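Local atomic coordinates of uncharacterized protein (Streptococcus pneumoniae, PDB entry 3LFT), a protein that probably serves as the substrate-binding protein of an ABC transporter and holds L-tryptophan in the cleft between its two lobes. Residues A[65-70]-A[87-92]; A[111-116]-A[241-246]. All coordinates share one frame; numbering follows the deposited sequence.

Interaction 1 of 2, residues A[65-70]-A[87-92]; sequences LVVGIA and IMAAIT. With TRP (tryptophan), chain C.
Val66 O accepts the backbone N-H of Ile87, with 2.8 Å between Val66 O and Ile87 N. Ile87 O then takes the N-H of Gly68, and Gly68 O takes that of Ala89. Ala70 N closes the series on Ala89 O at 3.1 Å. The two strands are parallel neighbours.

Apolar contacts sit on the face of Val67, Ile87, Ile69 and Ala89. The Ala89 methyl is touched by two branches, Val67 CG1 and Ile69 CG1, the latter with its CG1 4.0 Å from Ala89 CB. Val67 CG1 stands anti to the backbone N (chi1 -176°), which places it near Ile87 O and beside the Ala89 methyl. Thr243 of helix 236-251 also packs on Ala89. Near the strand ends, Ile91 CD1 reaches back to 3.6 Å from Ala70 C.

Past the strand, the chain turns to the ligand. The tryptophan N donates to Ala90 O and to Thr92 OG1, both 2.8 Å from that N. Thr92 N donates to the ligand OXT at 3.0 Å. Thr92 OG1 also bonds Asp115 O, which helps fix its position. Ala70 lies at the N-cap of helix 71-80, with its CB 3.5 Å from the ligand O.

This is a right-handed beta-alpha-beta unit whose C-terminal strand ends form part of the amino-acid pocket of a periplasmic-binding-protein fold.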
ATOM      1  N   LEU A  65       5.176   9.900 -20.271  1.00  5.82           N
ATOM      2  CA  LEU A  65       4.171   9.241 -19.428  1.00  5.27           C
ATOM      3  C   LEU A  65       4.347   9.761 -18.016  1.00  5.28           C
ATOM      4  O   LEU A  65       5.357  10.407 -17.700  1.00  5.55           O
ATOM      5  CB  LEU A  65       4.278   7.700 -19.464  1.00  5.78           C
ATOM      6  CG  LEU A  65       5.608   7.036 -19.065  1.00  5.14           C
ATOM      7  CD1 LEU A  65       5.822   6.992 -17.543  1.00  6.45           C
ATOM      8  CD2 LEU A  65       5.652   5.622 -19.637  1.00  6.64           C
ATOM      9  N   VAL A  66       3.361   9.485 -17.163  1.00  4.95           N
ATOM     10  CA  VAL A  66       3.457   9.816 -15.754  1.00  4.92           C
ATOM     11  C   VAL A  66       3.203   8.565 -14.916  1.00  5.35           C
ATOM     12  O   VAL A  66       2.551   7.609 -15.375  1.00  6.20           O
ATOM     13  CB  VAL A  66       2.486  10.971 -15.365  1.00  4.46           C
ATOM     14  CG1 VAL A  66       2.906  12.278 -16.031  1.00  5.51           C
ATOM     15  CG2 VAL A  66       1.072  10.627 -15.766  1.00  6.88           C
ATOM     16  N   VAL A  67       3.700   8.603 -13.683  1.00  5.38           N
ATOM     17  CA  VAL A  67       3.661   7.469 -12.760  1.00  5.50           C
ATOM     18  C   VAL A  67       3.085   7.946 -11.450  1.00  5.66           C
ATOM     19  O   VAL A  67       3.571   8.942 -10.909  1.00  5.91           O
ATOM     20  CB  VAL A  67       5.093   6.916 -12.491  1.00  5.96           C
ATOM     21  CG1 VAL A  67       5.034   5.669 -11.603  1.00  6.81           C
ATOM     22  CG2 VAL A  67       5.813   6.591 -13.811  1.00  6.66           C
ATOM     23  N   GLY A  68       2.063   7.262 -10.951  1.00  5.37           N
ATOM     24  CA  GLY A  68       1.480   7.605  -9.660  1.00  5.65           C
ATOM     25  C   GLY A  68       1.764   6.525  -8.644  1.00  5.42           C
ATOM     26  O   GLY A  68       1.320   5.380  -8.802  1.00  6.21           O
ATOM     27  N   ILE A  69       2.522   6.885  -7.611  1.00  5.22           N
ATOM     28  CA  ILE A  69       2.832   5.953  -6.512  1.00  5.94           C
ATOM     29  C   ILE A  69       1.781   6.127  -5.432  1.00  6.05           C
ATOM     30  O   ILE A  69       1.700   7.190  -4.809  1.00  6.28           O
ATOM     31  CB  ILE A  69       4.261   6.172  -5.920  1.00  5.41           C
ATOM     32  CG1 ILE A  69       5.313   6.226  -7.035  1.00  6.28           C
ATOM     33  CG2 ILE A  69       4.563   5.043  -4.917  1.00  7.57           C
ATOM     34  CD1 ILE A  69       6.761   6.467  -6.543  1.00  6.65           C
ATOM     35  N   ALA A  70       0.974   5.067  -5.276  1.00  5.88           N
ATOM     36  CA  ALA A  70      -0.198   4.967  -4.385  1.00  5.82           C
ATOM     37  C   ALA A  70      -1.452   5.490  -5.077  1.00  5.68           C
ATOM     38  O   ALA A  70      -1.393   6.340  -5.978  1.00  5.56           O
ATOM     39  CB  ALA A  70       0.030   5.644  -3.000  1.00  6.34           C
ATOM     40  N   ILE A  87       0.961   5.330 -15.335  1.00  4.77           N
ATOM     41  CA  ILE A  87       1.381   4.043 -14.803  1.00  5.18           C
ATOM     42  C   ILE A  87       1.142   4.019 -13.298  1.00  5.21           C
ATOM     43  O   ILE A  87       1.688   4.852 -12.562  1.00  6.08           O
ATOM     44  CB  ILE A  87       2.880   3.772 -15.094  1.00  5.25           C
ATOM     45  CG1 ILE A  87       3.224   3.982 -16.576  1.00  6.24           C
ATOM     46  CG2 ILE A  87       3.262   2.364 -14.640  1.00  6.68           C
ATOM     47  CD1 ILE A  87       2.368   3.235 -17.607  1.00  7.46           C
HETATM   48  N   MSE A  88       0.322   3.073 -12.854  1.00  5.41           N
HETATM   49  CA  MSE A  88       0.069   2.856 -11.448  1.00  4.81           C
HETATM   50  C   MSE A  88       1.244   2.132 -10.796  1.00  4.59           C
HETATM   51  O   MSE A  88       1.676   1.081 -11.286  1.00  5.85           O
HETATM   52  CB  MSE A  88      -1.155   1.956 -11.276  1.00  5.62           C
HETATM   53  CG  MSE A  88      -2.454   2.491 -11.901  1.00  6.61           C
HETATM   54 SE   MSE A  88      -3.959   1.267 -11.669  1.00 11.42          SE
HETATM   55  CE  MSE A  88      -3.259  -0.310 -12.550  1.00 10.09           C
ATOM     56  N   ALA A  89       1.761   2.705  -9.700  1.00  4.98           N
ATOM     57  CA  ALA A  89       2.773   2.009  -8.899  1.00  5.39           C
ATOM     58  C   ALA A  89       2.171   1.635  -7.549  1.00  5.13           C
ATOM     59  O   ALA A  89       2.097   2.480  -6.625  1.00  5.77           O
ATOM     60  CB  ALA A  89       3.985   2.886  -8.715  1.00  6.03           C
ATOM     61  N   ALA A  90       1.753   0.373  -7.449  1.00  5.17           N
ATOM     62  CA  ALA A  90       1.175  -0.193  -6.225  1.00  5.37           C
ATOM     63  C   ALA A  90      -0.180   0.416  -5.866  1.00  5.38           C
ATOM     64  O   ALA A  90      -0.350   1.073  -4.833  1.00  6.18           O
ATOM     65  CB  ALA A  90       2.169  -0.112  -5.047  1.00  5.28           C
ATOM     66  N   ILE A  91      -1.165   0.158  -6.733  1.00  5.05           N
ATOM     67  CA  ILE A  91      -2.562   0.548  -6.502  1.00  5.28           C
ATOM     68  C   ILE A  91      -3.282  -0.747  -6.113  1.00  4.88           C
ATOM     69  O   ILE A  91      -3.364  -1.693  -6.896  1.00  4.93           O
ATOM     70  CB  ILE A  91      -3.163   1.152  -7.790  1.00  5.30           C
ATOM     71  CG1 ILE A  91      -2.780   2.637  -7.935  1.00  5.96           C
ATOM     72  CG2 ILE A  91      -4.694   1.061  -7.792  1.00  5.56           C
ATOM     73  CD1 ILE A  91      -1.320   3.026  -7.667  1.00  6.46           C
ATOM     74  N   THR A  92      -3.805  -0.791  -4.891  1.00  4.78           N
ATOM     75  CA  THR A  92      -4.345  -2.046  -4.352  1.00  4.90           C
ATOM     76  C   THR A  92      -5.578  -2.560  -5.100  1.00  5.09           C
ATOM     77  O   THR A  92      -5.733  -3.762  -5.315  1.00  5.49           O
ATOM     78  CB  THR A  92      -4.597  -1.905  -2.835  1.00  5.08           C
ATOM     79  OG1 THR A  92      -3.328  -1.832  -2.180  1.00  4.86           O
ATOM     80  CG2 THR A  92      -5.437  -3.020  -2.226  1.00  5.02           C
TER
HETATM   81  N   TRP C   1      -1.226   0.058  -2.323  1.00  8.29           N
HETATM   82  CA  TRP C   1      -1.424   1.396  -1.692  1.00  8.97           C
HETATM   83  C   TRP C   1      -2.462   2.166  -2.441  1.00  8.94           C
HETATM   84  O   TRP C   1      -2.519   3.394  -2.339  1.00  8.77           O
HETATM   85  CB  TRP C   1      -0.085   2.148  -1.638  1.00  8.71           C
HETATM   86  CG  TRP C   1       0.935   1.405  -0.813  1.00  7.83           C
HETATM   87  CD1 TRP C   1       1.976   0.596  -1.268  1.00  8.47           C
HETATM   88  CD2 TRP C   1       1.001   1.369   0.652  1.00  8.23           C
HETATM   89  NE1 TRP C   1       2.666   0.085  -0.195  1.00  8.55           N
HETATM   90  CE2 TRP C   1       2.131   0.488   0.958  1.00  8.59           C
HETATM   91  CE3 TRP C   1       0.227   1.940   1.635  1.00  8.21           C
HETATM   92  CZ2 TRP C   1       2.432   0.252   2.288  1.00  8.72           C
HETATM   93  CZ3 TRP C   1       0.553   1.676   2.962  1.00  9.20           C
HETATM   94  CH2 TRP C   1       1.649   0.845   3.267  1.00  8.94           C
HETATM   95  OXT TRP C   1      -3.263   1.556  -3.164  1.00  8.45           O

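Interaction 2 of 2, residues A[111-116]-A[241-246]; sequences TGVSDH and VATGKM. With TRP (tryptophan), chain C.
Strand 111-115 and helix 241-246 run nearly antiparallel, at 168° between their N-to-C directions, and their axes come within 7.7 Å. The nearest CA atoms are those of Val113 and Thr243, 5.9 Å apart. The helix lies over one face of the sheet, in which strand 110-115 is an inner strand between 86-89 and 262-264.

Val113 is the main side chain on the strand. Its CB points at the helix, and CG2, the branch beside the backbone N, does most of the touching. This methyl lies 3.4 Å from Thr243 OG1. Met246 SE is 3.7 Å from the same Val113 CG2, which also touches Ala242 CB. It is thus set among three residues of the helix. The Val113 and Thr243 side chains meet at a slant. Thr243 OG1 is beside its own backbone N (chi1 -59°) and hydrogen-bonds Leu239 O, one turn back in the helix.

Met246 is a selenomethionine. Its chain extends from the helix and then turns about its CG-SE bond (chi3 76°), which brings CE toward Thr111. SE rests 3.4 Å from Gly112 O. The CE methyl ends 3.7 Å from Thr111 OG1, whose polar partner is Thr259 O. Beyond the helix contact, the strand leads to Asp115, whose OD2 accepts the tryptophan N at 2.7 Å. This bond probably offsets the positive charge of the ligand's ammonium group.

Val113 and the selenomethionine pack by van der Waals contact, against each other and against the oxygens of Thr243, Gly112 and Thr111. The two threonine hydroxyls have their hydrogen-bond partners elsewhere, so burial and fit probably hold this contact together. The tryptophan is met at the C-terminal end of the strand, by Asp115.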
ATOM      1  N   THR A 111      -2.434   1.851 -16.873  1.00  5.46           N
ATOM      2  CA  THR A 111      -2.113   0.450 -16.540  1.00  5.52           C
ATOM      3  C   THR A 111      -1.114   0.468 -15.395  1.00  5.79           C
ATOM      4  O   THR A 111      -0.809   1.545 -14.885  1.00  6.60           O
ATOM      5  CB  THR A 111      -1.612  -0.325 -17.778  1.00  5.48           C
ATOM      6  OG1 THR A 111      -1.498  -1.702 -17.411  1.00  6.33           O
ATOM      7  CG2 THR A 111      -0.279   0.176 -18.268  1.00  7.27           C
ATOM      8  N   GLY A 112      -0.621  -0.700 -14.989  1.00  5.99           N
ATOM      9  CA  GLY A 112       0.473  -0.718 -13.996  1.00  6.09           C
ATOM     10  C   GLY A 112       0.421  -1.889 -13.053  1.00  5.75           C
ATOM     11  O   GLY A 112      -0.041  -2.966 -13.417  1.00  6.18           O
ATOM     12  N   VAL A 113       0.884  -1.638 -11.822  1.00  6.03           N
ATOM     13  CA  VAL A 113       1.135  -2.682 -10.821  1.00  6.36           C
ATOM     14  C   VAL A 113       0.213  -2.498  -9.624  1.00  6.02           C
ATOM     15  O   VAL A 113       0.056  -1.383  -9.116  1.00  6.04           O
ATOM     16  CB  VAL A 113       2.627  -2.601 -10.366  1.00  6.59           C
ATOM     17  CG1 VAL A 113       2.862  -3.478  -9.128  1.00  8.06           C
ATOM     18  CG2 VAL A 113       3.542  -3.024 -11.514  1.00  6.92           C
ATOM     19  N   SER A 114      -0.361  -3.623  -9.184  1.00  5.74           N
ATOM     20  CA  SER A 114      -1.343  -3.629  -8.108  1.00  5.95           C
ATOM     21  C   SER A 114      -0.918  -4.565  -6.989  1.00  5.84           C
ATOM     22  O   SER A 114      -0.521  -5.713  -7.266  1.00  6.55           O
ATOM     23  CB  SER A 114      -2.690  -4.100  -8.672  1.00  6.22           C
ATOM     24  OG  SER A 114      -3.634  -4.352  -7.637  1.00  7.64           O
ATOM     25  N   ASP A 115      -0.964  -4.073  -5.741  1.00  5.67           N
ATOM     26  CA  ASP A 115      -0.662  -4.873  -4.549  1.00  5.57           C
ATOM     27  C   ASP A 115      -1.951  -5.228  -3.812  1.00  5.71           C
ATOM     28  O   ASP A 115      -2.489  -4.439  -3.018  1.00  6.65           O
ATOM     29  CB  ASP A 115       0.338  -4.116  -3.639  1.00  6.49           C
ATOM     30  CG  ASP A 115      -0.077  -2.684  -3.301  1.00  6.78           C
ATOM     31  OD1 ASP A 115      -0.686  -1.994  -4.147  1.00  6.34           O
ATOM     32  OD2 ASP A 115       0.305  -2.209  -2.186  1.00  6.32           O
ATOM     33  N   HIS A 116      -2.474  -6.420  -4.103  1.00  6.31           N
ATOM     34  CA  HIS A 116      -3.675  -6.934  -3.459  1.00  6.32           C
ATOM     35  C   HIS A 116      -3.366  -7.386  -2.029  1.00  6.69           C
ATOM     36  O   HIS A 116      -2.413  -8.131  -1.794  1.00  8.21           O
ATOM     37  CB  HIS A 116      -4.205  -8.120  -4.276  1.00  7.50           C
ATOM     38  CG  HIS A 116      -5.422  -8.753  -3.683  1.00  8.58           C
ATOM     39  ND1 HIS A 116      -5.380  -9.916  -2.942  1.00 11.59           N
ATOM     40  CD2 HIS A 116      -6.716  -8.359  -3.694  1.00 12.16           C
ATOM     41  CE1 HIS A 116      -6.601 -10.209  -2.522  1.00 12.49           C
ATOM     42  NE2 HIS A 116      -7.425  -9.283  -2.963  1.00 13.78           N
ATOM     43  N   VAL A 241      10.262  -2.512  -8.847  1.00  4.15           N
ATOM     44  CA  VAL A 241      10.963  -3.017 -10.040  1.00  4.39           C
ATOM     45  C   VAL A 241       9.977  -3.379 -11.141  1.00  4.39           C
ATOM     46  O   VAL A 241      10.179  -3.034 -12.312  1.00  4.68           O
ATOM     47  CB  VAL A 241      11.859  -4.230  -9.695  1.00  4.27           C
ATOM     48  CG1 VAL A 241      12.487  -4.845 -10.951  1.00  5.28           C
ATOM     49  CG2 VAL A 241      12.953  -3.801  -8.734  1.00  4.62           C
ATOM     50  N   ALA A 242       8.880  -4.032 -10.772  1.00  4.74           N
ATOM     51  CA  ALA A 242       7.887  -4.424 -11.768  1.00  4.19           C
ATOM     52  C   ALA A 242       7.254  -3.196 -12.416  1.00  4.54           C
ATOM     53  O   ALA A 242       6.978  -3.185 -13.615  1.00  4.64           O
ATOM     54  CB  ALA A 242       6.811  -5.304 -11.123  1.00  5.03           C
ATOM     55  N   THR A 243       7.060  -2.136 -11.626  1.00  4.22           N
ATOM     56  CA  THR A 243       6.551  -0.889 -12.168  1.00  4.23           C
ATOM     57  C   THR A 243       7.573  -0.303 -13.144  1.00  4.06           C
ATOM     58  O   THR A 243       7.208   0.154 -14.233  1.00  4.50           O
ATOM     59  CB  THR A 243       6.267   0.124 -11.060  1.00  4.10           C
ATOM     60  OG1 THR A 243       5.301  -0.400 -10.138  1.00  4.93           O
ATOM     61  CG2 THR A 243       5.735   1.428 -11.632  1.00  4.95           C
ATOM     62  N   GLY A 244       8.852  -0.307 -12.758  1.00  4.80           N
ATOM     63  CA  GLY A 244       9.909   0.172 -13.671  1.00  5.25           C
ATOM     64  C   GLY A 244       9.875  -0.535 -15.010  1.00  4.74           C
ATOM     65  O   GLY A 244       9.998   0.094 -16.077  1.00  5.79           O
ATOM     66  N   LYS A 245       9.749  -1.850 -14.973  1.00  3.97           N
ATOM     67  CA  LYS A 245       9.689  -2.598 -16.211  1.00  4.61           C
ATOM     68  C   LYS A 245       8.481  -2.283 -17.058  1.00  3.87           C
ATOM     69  O   LYS A 245       8.599  -2.233 -18.285  1.00  5.08           O
ATOM     70  CB  LYS A 245       9.818  -4.084 -15.933  1.00  4.89           C
ATOM     71  CG  LYS A 245      11.240  -4.384 -15.482  1.00  8.55           C
ATOM     72  CD  LYS A 245      11.490  -5.828 -15.140  1.00 13.83           C
ATOM     73  CE  LYS A 245      12.938  -6.002 -14.696  1.00 16.03           C
ATOM     74  NZ  LYS A 245      13.916  -5.738 -15.786  1.00 19.88           N
HETATM   75  N   MSE A 246       7.324  -2.031 -16.448  1.00  4.53           N
HETATM   76  CA  MSE A 246       6.129  -1.626 -17.215  1.00  4.76           C
HETATM   77  C   MSE A 246       6.289  -0.222 -17.785  1.00  5.06           C
HETATM   78  O   MSE A 246       5.832   0.018 -18.903  1.00  5.92           O
HETATM   79  CB  MSE A 246       4.855  -1.731 -16.372  1.00  5.16           C
HETATM   80  CG  MSE A 246       4.568  -3.175 -15.979  1.00  5.34           C
HETATM   81 SE   MSE A 246       2.845  -3.383 -15.142  1.00  9.23          SE
HETATM   82  CE  MSE A 246       1.746  -3.242 -16.735  1.00  5.08           C
TER
HETATM   83  N   TRP C   1      -1.226   0.058  -2.323  1.00  8.29           N
HETATM   84  CA  TRP C   1      -1.424   1.396  -1.692  1.00  8.97           C
HETATM   85  C   TRP C   1      -2.462   2.166  -2.441  1.00  8.94           C
HETATM   86  O   TRP C   1      -2.519   3.394  -2.339  1.00  8.77           O
HETATM   87  CB  TRP C   1      -0.085   2.148  -1.638  1.00  8.71           C
HETATM   88  CG  TRP C   1       0.935   1.405  -0.813  1.00  7.83           C
HETATM   89  CD1 TRP C   1       1.976   0.596  -1.268  1.00  8.47           C
HETATM   90  CD2 TRP C   1       1.001   1.369   0.652  1.00  8.23           C
HETATM   91  NE1 TRP C   1       2.666   0.085  -0.195  1.00  8.55           N
HETATM   92  CE2 TRP C   1       2.131   0.488   0.958  1.00  8.59           C
HETATM   93  CE3 TRP C   1       0.227   1.940   1.635  1.00  8.21           C
HETATM   94  CZ2 TRP C   1       2.432   0.252   2.288  1.00  8.72           C
HETATM   95  CZ3 TRP C   1       0.553   1.676   2.962  1.00  9.20           C
HETATM   96  CH2 TRP C   1       1.649   0.845   3.267  1.00  8.94           C
HETATM   97  OXT TRP C   1      -3.263   1.556  -3.164  1.00  8.45           O

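In the fold
The centres of interactions 1 and 2 are about 8 Å apart. Both segments of interaction 1 come earlier in the chain than those of interaction 2. Strands 65-69, 86-89 and 110-115 are successive neighbours in the six-stranded parallel sheet of one lobe. Helix 236-251 returns from much later in the chain and packs on strands 65-69, 86-89 and 110-115. The two contacts also touch directly: Met88 N lies 2.8 Å from Thr111 O, a probable hydrogen bond. Both reach tryptophan, through Ala90 and Thr92 in 87-92 and through Asp115 in 111-116. Neighbouring strand ends thus combine to hold the amino group of the ligand.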